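Amuc_1102 (Akkermansia muciniphila, PDB 7DSZ) is of uncharacterised function but adopts an immunoglobulin-like fold related to archaeal type IV pilus proteins, consistent with a pilus-related role. Local coordinates at residues Asn14-Arg20 against Val60-Pro66; Ala52-Phe58 against Thr109-Leu115; Tyr79-Val83 against Trp133-Gln137; Val98-Val103 against Pro194-Arg198. All coordinates share one frame; numbering follows the deposited sequence.

Interaction 1. Residues Asn14-Arg20 against Val60-Pro66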
# COMPACT_ATOMS: atom_id res chain seq x y z
N ASN C 14 -26.93 2.83 -15.00
CA ASN C 14 -28.07 3.72 -15.07
C ASN C 14 -27.91 4.85 -14.05
O ASN C 14 -27.86 4.57 -12.84
CB ASN C 14 -29.34 2.92 -14.80
CG ASN C 14 -30.61 3.72 -15.04
OD1 ASN C 14 -30.63 4.94 -14.87
ND2 ASN C 14 -31.67 3.03 -15.43
N PRO C 15 -27.82 6.11 -14.48
CA PRO C 15 -27.64 7.20 -13.51
C PRO C 15 -28.89 7.51 -12.71
O PRO C 15 -28.79 8.19 -11.68
CB PRO C 15 -27.24 8.40 -14.39
CG PRO C 15 -27.88 8.10 -15.70
CD PRO C 15 -27.80 6.61 -15.87
N ARG C 16 -30.05 7.03 -13.14
CA ARG C 16 -31.26 7.15 -12.36
C ARG C 16 -31.43 6.04 -11.33
O ARG C 16 -32.32 6.13 -10.48
CB ARG C 16 -32.49 7.18 -13.29
CG ARG C 16 -32.49 8.30 -14.34
CD ARG C 16 -33.19 9.56 -13.84
NE ARG C 16 -32.37 10.33 -12.91
CZ ARG C 16 -32.77 11.42 -12.26
NH1 ARG C 16 -34.01 11.87 -12.43
NH2 ARG C 16 -31.95 12.05 -11.43
N MET C 17 -30.59 5.00 -11.37
CA MET C 17 -30.72 3.92 -10.40
C MET C 17 -30.50 4.45 -8.98
O MET C 17 -29.63 5.29 -8.73
CB MET C 17 -29.71 2.80 -10.70
CG MET C 17 -29.75 1.64 -9.71
SD MET C 17 -28.47 0.39 -10.07
CE MET C 17 -27.03 1.45 -10.11
N GLN C 18 -31.34 3.99 -8.06
CA GLN C 18 -31.20 4.31 -6.65
C GLN C 18 -30.91 3.03 -5.89
O GLN C 18 -31.23 1.93 -6.34
CB GLN C 18 -32.46 5.00 -6.10
CG GLN C 18 -32.87 6.22 -6.92
CD GLN C 18 -34.08 6.92 -6.33
OE1 GLN C 18 -34.00 7.54 -5.28
NE2 GLN C 18 -35.21 6.79 -6.99
N VAL C 19 -30.33 3.19 -4.72
CA VAL C 19 -29.77 2.09 -3.95
C VAL C 19 -30.24 2.21 -2.51
O VAL C 19 -30.31 3.32 -1.96
CB VAL C 19 -28.23 2.12 -4.06
CG1 VAL C 19 -27.58 1.28 -3.00
CG2 VAL C 19 -27.79 1.69 -5.46
N ARG C 20 -30.58 1.08 -1.91
CA ARG C 20 -30.89 0.99 -0.49
C ARG C 20 -29.99 -0.03 0.18
O ARG C 20 -29.77 -1.13 -0.34
CB ARG C 20 -32.35 0.61 -0.27
CG ARG C 20 -33.31 1.69 -0.75
CD ARG C 20 -33.17 2.95 0.10
NE ARG C 20 -34.02 4.05 -0.36
CZ ARG C 20 -33.63 5.02 -1.18
NH1 ARG C 20 -32.38 5.06 -1.66
NH2 ARG C 20 -34.49 5.97 -1.53
N VAL C 60 -27.37 -4.93 0.03
CA VAL C 60 -27.77 -3.86 -0.88
C VAL C 60 -28.95 -4.32 -1.72
O VAL C 60 -28.99 -5.47 -2.16
CB VAL C 60 -26.61 -3.45 -1.82
CG1 VAL C 60 -27.00 -2.24 -2.67
CG2 VAL C 60 -25.35 -3.18 -1.02
N GLU C 61 -29.89 -3.41 -1.98
CA GLU C 61 -30.91 -3.63 -3.00
C GLU C 61 -30.99 -2.38 -3.86
O GLU C 61 -30.49 -1.32 -3.48
CB GLU C 61 -32.28 -3.96 -2.39
CG GLU C 61 -32.31 -5.22 -1.49
CD GLU C 61 -32.17 -6.54 -2.25
OE1 GLU C 61 -32.18 -6.52 -3.50
OE2 GLU C 61 -32.06 -7.59 -1.58
N ALA C 62 -31.62 -2.49 -5.04
CA ALA C 62 -31.61 -1.36 -5.95
C ALA C 62 -32.88 -1.33 -6.80
O ALA C 62 -33.54 -2.35 -7.03
CB ALA C 62 -30.38 -1.39 -6.87
N ALA C 63 -33.17 -0.13 -7.29
CA ALA C 63 -34.30 0.17 -8.16
C ALA C 63 -33.84 1.07 -9.29
O ALA C 63 -33.52 2.25 -9.06
CB ALA C 63 -35.43 0.82 -7.34
N PRO C 64 -33.75 0.58 -10.53
CA PRO C 64 -34.01 -0.81 -10.89
C PRO C 64 -32.79 -1.67 -10.59
O PRO C 64 -31.74 -1.12 -10.24
CB PRO C 64 -34.28 -0.74 -12.40
CG PRO C 64 -33.42 0.40 -12.85
CD PRO C 64 -33.42 1.40 -11.71
N THR C 65 -32.92 -2.96 -10.73
CA THR C 65 -31.80 -3.85 -10.42
C THR C 65 -30.79 -3.80 -11.56
O THR C 65 -31.16 -3.97 -12.72
CB THR C 65 -32.31 -5.26 -10.19
OG1 THR C 65 -33.24 -5.24 -9.11
CG2 THR C 65 -31.16 -6.21 -9.84
N PRO C 66 -29.51 -3.54 -11.26
CA PRO C 66 -28.51 -3.45 -12.34
C PRO C 66 -28.34 -4.80 -13.02
O PRO C 66 -28.34 -5.84 -12.38
CB PRO C 66 -27.23 -3.02 -11.61
CG PRO C 66 -27.42 -3.48 -10.20
CD PRO C 66 -28.92 -3.36 -9.93
O HOH W 1 -34.91 4.52 -9.18

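Interaction 2. Residues Ala52-Phe58 against Thr109-Leu115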
# COMPACT_ATOMS: atom_id res chain seq x y z
N ALA C 52 -8.03 -4.61 16.78
CA ALA C 52 -9.46 -4.31 16.85
C ALA C 52 -10.04 -4.38 15.45
O ALA C 52 -9.60 -3.65 14.55
CB ALA C 52 -9.70 -2.92 17.45
N ASP C 53 -11.01 -5.27 15.24
CA ASP C 53 -11.63 -5.46 13.94
C ASP C 53 -13.11 -5.11 14.09
O ASP C 53 -13.86 -5.87 14.72
CB ASP C 53 -11.43 -6.91 13.47
CG ASP C 53 -12.21 -7.27 12.22
OD1 ASP C 53 -12.82 -6.40 11.57
OD2 ASP C 53 -12.18 -8.47 11.89
N PHE C 54 -13.51 -3.95 13.56
CA PHE C 54 -14.89 -3.50 13.62
C PHE C 54 -15.61 -4.01 12.39
O PHE C 54 -15.20 -3.69 11.27
CB PHE C 54 -14.97 -1.97 13.69
CG PHE C 54 -14.37 -1.37 14.94
CD1 PHE C 54 -15.16 -1.14 16.06
CD2 PHE C 54 -13.03 -1.00 14.97
CE1 PHE C 54 -14.60 -0.56 17.23
CE2 PHE C 54 -12.47 -0.44 16.12
CZ PHE C 54 -13.27 -0.21 17.24
N GLU C 55 -16.68 -4.78 12.58
CA GLU C 55 -17.37 -5.45 11.47
C GLU C 55 -18.82 -5.01 11.45
O GLU C 55 -19.47 -5.01 12.49
CB GLU C 55 -17.32 -6.97 11.66
CG GLU C 55 -15.92 -7.56 11.68
CD GLU C 55 -15.48 -7.90 10.29
OE1 GLU C 55 -16.30 -8.50 9.54
OE2 GLU C 55 -14.33 -7.55 9.92
N ILE C 56 -19.34 -4.67 10.27
CA ILE C 56 -20.77 -4.40 10.12
C ILE C 56 -21.35 -5.18 8.94
O ILE C 56 -20.91 -5.00 7.80
CB ILE C 56 -21.08 -2.89 10.00
CG1 ILE C 56 -22.60 -2.66 9.94
CG2 ILE C 56 -20.36 -2.21 8.82
CD1 ILE C 56 -22.99 -1.22 10.34
N PRO C 57 -22.30 -6.07 9.18
CA PRO C 57 -22.97 -6.75 8.07
C PRO C 57 -23.88 -5.80 7.32
O PRO C 57 -24.48 -4.90 7.91
CB PRO C 57 -23.82 -7.84 8.76
CG PRO C 57 -23.42 -7.85 10.19
CD PRO C 57 -22.84 -6.47 10.49
N PHE C 58 -24.00 -6.02 6.01
CA PHE C 58 -24.95 -5.23 5.24
C PHE C 58 -25.37 -5.98 3.98
O PHE C 58 -24.72 -6.94 3.56
CB PHE C 58 -24.39 -3.85 4.90
CG PHE C 58 -23.33 -3.84 3.83
CD1 PHE C 58 -22.00 -4.02 4.15
CD2 PHE C 58 -23.67 -3.57 2.51
CE1 PHE C 58 -21.02 -3.95 3.16
CE2 PHE C 58 -22.70 -3.50 1.53
CZ PHE C 58 -21.37 -3.70 1.85
N THR C 109 -23.06 -9.25 2.89
CA THR C 109 -21.62 -9.04 2.87
C THR C 109 -21.26 -8.21 4.10
O THR C 109 -22.08 -8.05 5.02
CB THR C 109 -21.19 -8.42 1.53
OG1 THR C 109 -19.76 -8.29 1.48
CG2 THR C 109 -21.85 -7.06 1.32
N TYR C 110 -20.02 -7.73 4.17
CA TYR C 110 -19.53 -7.04 5.35
C TYR C 110 -18.67 -5.85 4.96
O TYR C 110 -17.99 -5.87 3.93
CB TYR C 110 -18.66 -7.94 6.23
CG TYR C 110 -19.37 -8.67 7.34
CD1 TYR C 110 -19.48 -8.09 8.60
CD2 TYR C 110 -19.90 -9.94 7.13
CE1 TYR C 110 -20.13 -8.76 9.64
CE2 TYR C 110 -20.56 -10.62 8.16
CZ TYR C 110 -20.65 -10.02 9.41
OH TYR C 110 -21.27 -10.68 10.45
N ALA C 111 -18.68 -4.83 5.82
CA ALA C 111 -17.70 -3.75 5.79
C ALA C 111 -16.89 -3.79 7.09
O ALA C 111 -17.33 -4.34 8.10
CB ALA C 111 -18.37 -2.39 5.60
N SER C 112 -15.69 -3.21 7.07
CA SER C 112 -14.87 -3.28 8.27
C SER C 112 -13.87 -2.13 8.33
O SER C 112 -13.55 -1.50 7.31
CB SER C 112 -14.12 -4.62 8.37
OG SER C 112 -13.21 -4.79 7.29
N VAL C 113 -13.40 -1.85 9.55
CA VAL C 113 -12.26 -0.96 9.79
C VAL C 113 -11.54 -1.49 11.01
O VAL C 113 -12.07 -2.28 11.78
CB VAL C 113 -12.63 0.53 10.02
CG1 VAL C 113 -12.93 1.21 8.72
CG2 VAL C 113 -13.78 0.64 11.02
N TYR C 114 -10.28 -1.05 11.18
CA TYR C 114 -9.39 -1.68 12.15
C TYR C 114 -8.61 -0.65 12.94
O TYR C 114 -8.27 0.42 12.43
CB TYR C 114 -8.37 -2.62 11.46
CG TYR C 114 -9.06 -3.65 10.56
CD1 TYR C 114 -9.59 -3.29 9.33
CD2 TYR C 114 -9.19 -4.98 10.97
CE1 TYR C 114 -10.25 -4.19 8.54
CE2 TYR C 114 -9.84 -5.92 10.16
CZ TYR C 114 -10.37 -5.51 8.94
OH TYR C 114 -11.03 -6.42 8.12
N LEU C 115 -8.26 -1.01 14.17
CA LEU C 115 -7.23 -0.31 14.94
C LEU C 115 -6.09 -1.27 15.23
O LEU C 115 -6.31 -2.45 15.54
CB LEU C 115 -7.81 0.26 16.25
CG LEU C 115 -8.70 1.49 16.13
CD1 LEU C 115 -9.35 1.78 17.51
CD2 LEU C 115 -7.95 2.74 15.57

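Interaction 3. Residues Tyr79-Val83 against Trp133-Gln137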
# COMPACT_ATOMS: atom_id res chain seq x y z
N TYR C 79 -17.20 6.19 12.29
CA TYR C 79 -16.94 7.11 13.39
C TYR C 79 -16.83 6.31 14.67
O TYR C 79 -17.78 5.60 15.03
CB TYR C 79 -18.05 8.16 13.54
CG TYR C 79 -18.36 8.92 12.28
CD1 TYR C 79 -19.30 8.44 11.38
CD2 TYR C 79 -17.75 10.13 12.00
CE1 TYR C 79 -19.61 9.13 10.23
CE2 TYR C 79 -18.04 10.84 10.84
CZ TYR C 79 -18.98 10.32 9.96
OH TYR C 79 -19.30 11.00 8.80
N ILE C 80 -15.71 6.43 15.36
CA ILE C 80 -15.47 5.70 16.60
C ILE C 80 -14.97 6.69 17.64
O ILE C 80 -14.06 7.47 17.38
CB ILE C 80 -14.48 4.54 16.39
CG1 ILE C 80 -15.13 3.46 15.51
CG2 ILE C 80 -14.04 3.96 17.74
CD1 ILE C 80 -14.15 2.49 14.84
N ALA C 81 -15.59 6.65 18.82
CA ALA C 81 -15.24 7.55 19.92
C ALA C 81 -14.68 6.75 21.09
O ALA C 81 -15.27 5.74 21.51
CB ALA C 81 -16.47 8.37 20.36
N VAL C 82 -13.53 7.20 21.60
CA VAL C 82 -12.88 6.60 22.76
C VAL C 82 -12.45 7.74 23.68
O VAL C 82 -12.32 8.89 23.28
CB VAL C 82 -11.65 5.73 22.37
CG1 VAL C 82 -12.06 4.65 21.37
CG2 VAL C 82 -10.54 6.59 21.77
N VAL C 83 -12.21 7.38 24.95
CA VAL C 83 -11.66 8.35 25.89
C VAL C 83 -10.19 8.60 25.56
O VAL C 83 -9.42 7.65 25.38
CB VAL C 83 -11.81 7.84 27.33
CG1 VAL C 83 -11.12 8.80 28.31
CG2 VAL C 83 -13.29 7.65 27.69
N TRP C 133 -14.06 0.13 26.10
CA TRP C 133 -13.26 1.28 25.71
C TRP C 133 -13.82 2.00 24.49
O TRP C 133 -13.44 3.14 24.24
CB TRP C 133 -11.81 0.86 25.47
CG TRP C 133 -11.59 -0.25 24.47
CD1 TRP C 133 -11.57 -1.60 24.72
CD2 TRP C 133 -11.28 -0.10 23.07
NE1 TRP C 133 -11.28 -2.29 23.56
CE2 TRP C 133 -11.10 -1.39 22.54
CE3 TRP C 133 -11.13 1.01 22.23
CZ2 TRP C 133 -10.79 -1.61 21.19
CZ3 TRP C 133 -10.83 0.80 20.90
CH2 TRP C 133 -10.68 -0.51 20.38
N VAL C 134 -14.72 1.38 23.74
CA VAL C 134 -15.41 2.05 22.64
C VAL C 134 -16.65 2.73 23.21
O VAL C 134 -17.61 2.06 23.60
CB VAL C 134 -15.79 1.06 21.53
CG1 VAL C 134 -16.45 1.81 20.38
CG2 VAL C 134 -14.56 0.28 21.06
N LYS C 135 -16.65 4.06 23.24
CA LYS C 135 -17.74 4.80 23.86
C LYS C 135 -18.91 5.03 22.90
O LYS C 135 -20.06 4.82 23.27
CB LYS C 135 -17.22 6.14 24.39
CG LYS C 135 -16.22 5.97 25.52
CD LYS C 135 -16.68 4.90 26.51
CE LYS C 135 -15.70 4.76 27.66
NZ LYS C 135 -16.04 3.63 28.57
N TYR C 136 -18.62 5.46 21.67
CA TYR C 136 -19.64 5.66 20.65
C TYR C 136 -19.17 5.06 19.33
O TYR C 136 -17.97 5.02 19.04
CB TYR C 136 -19.93 7.12 20.44
CG TYR C 136 -20.35 7.85 21.69
CD1 TYR C 136 -21.55 7.56 22.30
CD2 TYR C 136 -19.53 8.82 22.27
CE1 TYR C 136 -21.96 8.22 23.44
CE2 TYR C 136 -19.93 9.49 23.42
CZ TYR C 136 -21.14 9.18 24.00
OH TYR C 136 -21.55 9.83 25.13
N GLN C 137 -20.15 4.63 18.52
CA GLN C 137 -19.90 4.10 17.18
C GLN C 137 -20.93 4.65 16.21
O GLN C 137 -22.09 4.87 16.57
CB GLN C 137 -19.98 2.56 17.12
CG GLN C 137 -19.07 1.86 18.08
CD GLN C 137 -19.07 0.35 17.90
OE1 GLN C 137 -18.05 -0.31 18.08
NE2 GLN C 137 -20.24 -0.22 17.59
O HOH W 2 -12.30 4.64 25.92

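Interaction 4. Residues Val98-Val103 against Pro194-Arg198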
# COMPACT_ATOMS: atom_id res chain seq x y z
N VAL C 98 -14.06 4.37 3.77
CA VAL C 98 -13.71 3.19 2.98
C VAL C 98 -14.63 3.17 1.77
O VAL C 98 -15.86 3.08 1.92
CB VAL C 98 -13.86 1.89 3.79
CG1 VAL C 98 -13.42 0.68 2.98
CG2 VAL C 98 -13.07 1.97 5.10
N LYS C 99 -14.06 3.27 0.56
CA LYS C 99 -14.85 3.21 -0.66
C LYS C 99 -14.74 1.79 -1.21
O LYS C 99 -13.65 1.34 -1.57
CB LYS C 99 -14.37 4.23 -1.69
CG LYS C 99 -15.24 4.26 -2.96
CD LYS C 99 -14.78 5.34 -3.93
CE LYS C 99 -15.57 5.31 -5.23
NZ LYS C 99 -16.39 6.55 -5.46
N TYR C 100 -15.87 1.08 -1.23
CA TYR C 100 -15.93 -0.27 -1.78
C TYR C 100 -16.33 -0.17 -3.23
O TYR C 100 -17.13 0.69 -3.59
CB TYR C 100 -16.94 -1.12 -1.01
CG TYR C 100 -16.49 -1.46 0.36
CD1 TYR C 100 -15.51 -2.42 0.57
CD2 TYR C 100 -17.00 -0.78 1.46
CE1 TYR C 100 -15.08 -2.73 1.85
CE2 TYR C 100 -16.58 -1.09 2.74
CZ TYR C 100 -15.63 -2.06 2.93
OH TYR C 100 -15.20 -2.37 4.19
N VAL C 101 -15.78 -1.05 -4.07
CA VAL C 101 -16.14 -1.08 -5.48
C VAL C 101 -16.66 -2.46 -5.83
O VAL C 101 -16.34 -3.45 -5.18
CB VAL C 101 -14.96 -0.69 -6.40
CG1 VAL C 101 -14.65 0.80 -6.25
CG2 VAL C 101 -13.74 -1.53 -6.06
N ASN C 102 -17.52 -2.50 -6.86
CA ASN C 102 -18.18 -3.73 -7.28
C ASN C 102 -18.94 -4.36 -6.12
O ASN C 102 -18.63 -5.45 -5.66
CB ASN C 102 -17.17 -4.75 -7.84
CG ASN C 102 -16.42 -4.26 -9.04
OD1 ASN C 102 -16.93 -3.48 -9.85
ND2 ASN C 102 -15.17 -4.70 -9.16
N VAL C 103 -19.94 -3.64 -5.62
CA VAL C 103 -20.71 -4.09 -4.47
C VAL C 103 -21.88 -4.91 -5.02
O VAL C 103 -22.68 -4.37 -5.82
CB VAL C 103 -21.19 -2.92 -3.61
CG1 VAL C 103 -21.92 -3.45 -2.38
CG2 VAL C 103 -19.98 -2.08 -3.16
N PRO C 194 -16.48 -6.64 0.10
CA PRO C 194 -16.20 -6.18 -1.27
C PRO C 194 -14.77 -5.70 -1.40
O PRO C 194 -14.04 -5.47 -0.43
CB PRO C 194 -17.19 -5.03 -1.48
CG PRO C 194 -18.14 -5.06 -0.29
CD PRO C 194 -17.36 -5.70 0.82
N GLU C 195 -14.37 -5.53 -2.66
CA GLU C 195 -13.08 -4.92 -2.99
C GLU C 195 -13.03 -3.48 -2.50
O GLU C 195 -14.02 -2.75 -2.55
CB GLU C 195 -12.89 -4.96 -4.51
CG GLU C 195 -11.60 -4.33 -5.03
CD GLU C 195 -11.50 -4.38 -6.55
OE1 GLU C 195 -12.37 -5.00 -7.20
OE2 GLU C 195 -10.52 -3.83 -7.09
N ILE C 196 -11.85 -3.05 -2.04
CA ILE C 196 -11.64 -1.67 -1.59
C ILE C 196 -10.96 -0.86 -2.68
O ILE C 196 -9.92 -1.28 -3.20
CB ILE C 196 -10.80 -1.62 -0.31
CG1 ILE C 196 -11.52 -2.37 0.82
CG2 ILE C 196 -10.45 -0.15 0.06
CD1 ILE C 196 -10.65 -2.60 2.05
N MET C 197 -11.49 0.32 -2.98
CA MET C 197 -10.84 1.20 -3.94
C MET C 197 -9.54 1.75 -3.36
O MET C 197 -9.53 2.29 -2.25
CB MET C 197 -11.77 2.34 -4.33
CG MET C 197 -11.15 3.26 -5.36
SD MET C 197 -11.27 2.50 -6.99
CE MET C 197 -12.67 3.44 -7.61
N ARG C 198 -8.45 1.58 -4.11
CA ARG C 198 -7.11 2.01 -3.68
C ARG C 198 -7.01 3.54 -3.71
O ARG C 198 -7.80 4.21 -4.37
CB ARG C 198 -6.03 1.40 -4.58
CG ARG C 198 -5.85 -0.12 -4.48
CD ARG C 198 -4.85 -0.55 -3.40
NE ARG C 198 -4.98 -1.97 -3.10
CZ ARG C 198 -4.20 -2.65 -2.26
NH1 ARG C 198 -3.21 -2.05 -1.63
NH2 ARG C 198 -4.42 -3.95 -2.05
O HOH W 3 -11.20 3.44 0.07
O HOH W 4 -16.22 -6.36 -4.64

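Interaction 1. Residues Asn14-Arg20 against Val60-Pro66
An antiparallel ladder of an immunoglobulin-like sheet begins here, Gln18 and Arg20 pairing with Ala63 and Glu61 where strand 18-32 starts and strand 50-63 ends. Two-way backbone bonds join each pair; Gln18 N reaches Ala63 O at 3.0 Å and Glu61 N reaches Arg20 O at 2.8 Å, both nearly straight. Between them Val19 and Ala62 form the non-hydrogen-bonded pair, and Val19 CG1 meets Val60 CG1 at 3.6 Å. Ahead of the strand, Met17 has CG turned away from its own N (chi1 179°) and bends only at chi3; the Met17 and Pro66 side chains cross at about a right angle, with Met17 SD 3.8 Å from Pro66 CD. Pro64, which follows a cis peptide, sets CD 4.1 Å from Met17 CB. Asn14 opens a type I turn and an Asx turn, OD1 accepting from Arg16 N at 2.8 Å. With a leucine in place of Asn14, Arg16 N would probably be left without that acceptor. Ile71 and Tyr143 touch Met17 and Val19, whereas Gln18 NE2 and Ala63 O share a water. The contact thus has an apolar side at Met17 and Val19 and a water-linked edge at Gln18.

Interaction 2. Residues Ala52-Phe58 against Thr109-Leu115
Phe58 with Thr109, Ile56 with Ala111, Phe54 with Val113 and Ala52 with Leu115 form the hydrogen-bonded pairs of an antiparallel ladder in the three-stranded sheet of this immunoglobulin-like fold. Each pair is joined by two backbone bonds, such as Phe54 N to Val113 O at 2.8 Å. On the face of these residues Phe58, its CG set between backbone N and carbonyl carbon (chi1 74°), lays its ring under Thr109 CG2, a CH-pi contact 3.7 Å from the centroid. The edge of the Phe54 ring turns to Val113 O and Leu115 CD1. On the other face Pro57 CB lies over the Tyr110 ring, 4.1 Å from its centroid, and Pro57 CG approaches Tyr110 CE1 to 3.5 Å. Replacing Tyr110 by a serine would probably uncover Pro57 and take from Arg192 its cation-pi partner. Asp53 runs beside Tyr114, OD1 3.3 Å from CE2, the carboxylate and ring planes only 23° apart.

Farther out, Arg31 makes a salt bridge with Asp53 OD2, while Arg192 and Tyr193 hold the two oxygens of Glu55. Strand 18-32 continues the sheet beyond 52-58, and Phe76, Phe78 and Ile80 of strand 70-83 pack against the apolar face. Along strand 109-115, Ser112 OG and Tyr114 OH are hydrogen-bonded at 2.8 Å.

Interaction 3. Residues Tyr79-Val83 against Trp133-Gln137
Ala81 CB meets the Tyr136 ring at its edge, in the ring plane and 3.6 Å from CD2, so that the small residue fits beside the aromatic one instead of lying under it. Tyr136 CG stands anti to its own carbonyl carbon (chi1 -57°), which brings the CD2 edge of the ring to Ala81 CB. The two strands are antiparallel and carry a classic beta bulge: Lys135 and Tyr136 both face Ala81. Ala81 O takes Lys135 N at 2.8 Å and Tyr136 N only weakly at 3.4 Å, while Ala81 N gives a bond of 2.9 Å to Tyr136 O.

On the face of Val82 and Val134, the Val82 side chain runs beside that of Trp133, which precedes the strand, and points the same way. Val82 CG1 comes to the indole edge, 3.9 Å from CE3, whereas Val134 CG2 sits over one face of the same indole, displaced toward its rim. The other branch, Val134 CG1, meets Ile80 CG2 at 4.2 Å. Helix 117-124 packs on Trp133 through Val120 and Ile123, and Phe54 of strand 50-63 touches Val134. Val83 CG2 lies across the aliphatic chain of Lys135, 3.8 Å from CE; NZ is hydrogen-bonded to Lys132 O. A water accepts from Val83 N at 2.9 Å and links it to Trp133 O.

The chemistry is therefore split: one carbonyl, Ala81 O, bonded to Lys135 N and only weakly to Tyr136 N, accommodates the extra residue of the bulge, while Tyr136 packs on Ala81 on one face and Val82, Val134 and Trp133 pack together on the other side.

Interaction 4. Residues Val98-Val103 against Pro194-Arg198
Tyr100 lies against Pro194 and Ile196 where a short, weakly bonded strand at about 195-196 pairs antiparallel with strand 91-104, in the larger sheet of the immunoglobulin-like fold. Its CB sits 3.7 Å from Glu195 O and close to Pro194 CB. CG passes the proline CG, and CD1 comes 3.7 Å from Pro194 CB, with the carbonyls of Pro194 and Glu195 at the ring edge. CE1 reaches Ile196 CG1 at 3.7 Å, the two side chains running side by side. Val98 CG1 lies over one face of the ring, Phe76 meets it edge-to-face, and at the tip OH is hydrogen-bonded to the backbone N of Ser112.

Backbone bonds fix the register: Met197 N to Lys99 O, 2.8 Å and almost in line with the carbonyl, and Val101 N to Glu195 O at 2.9 Å. On the other side of the strand, Val101 CG1 touches Met197 CE at 3.6 Å, and Val101 CG2 packs on the extended Glu195 chain. Glu195 OE1 continues to Ser116 OG of the second subunit, and Asn102 ND2 to Ser118 and Ser119 of that subunit, tying this edge into the assembly. One water donates to Asn102 O and accepts from Glu195 N, both at 2.8 Å.

Overall arrangement
Interactions 1 and 2 share strand 50-63: the first pairs its partly exposed end with strand 18-32, the second its buried middle with strand 109-115, near the centre of the chain. Interactions 3 and 4, the one partly and the other fully buried, belong to the other sheet, on opposite sides of the chain's centre, joined through neighbouring strands 70-83 and 91-104. Interaction 2 touches both, through Phe54 on Ile80 and Thr109 on Pro194; Val103 of interaction 4 also meets Val60 of interaction 1. The ladder of interaction 2 has an apolar face and, on its other face, acidic side chains held by arginines and a tyrosine; interaction 3 combines a backbone bulge with aromatic packing, and interactions 1 and 4 face the second subunit.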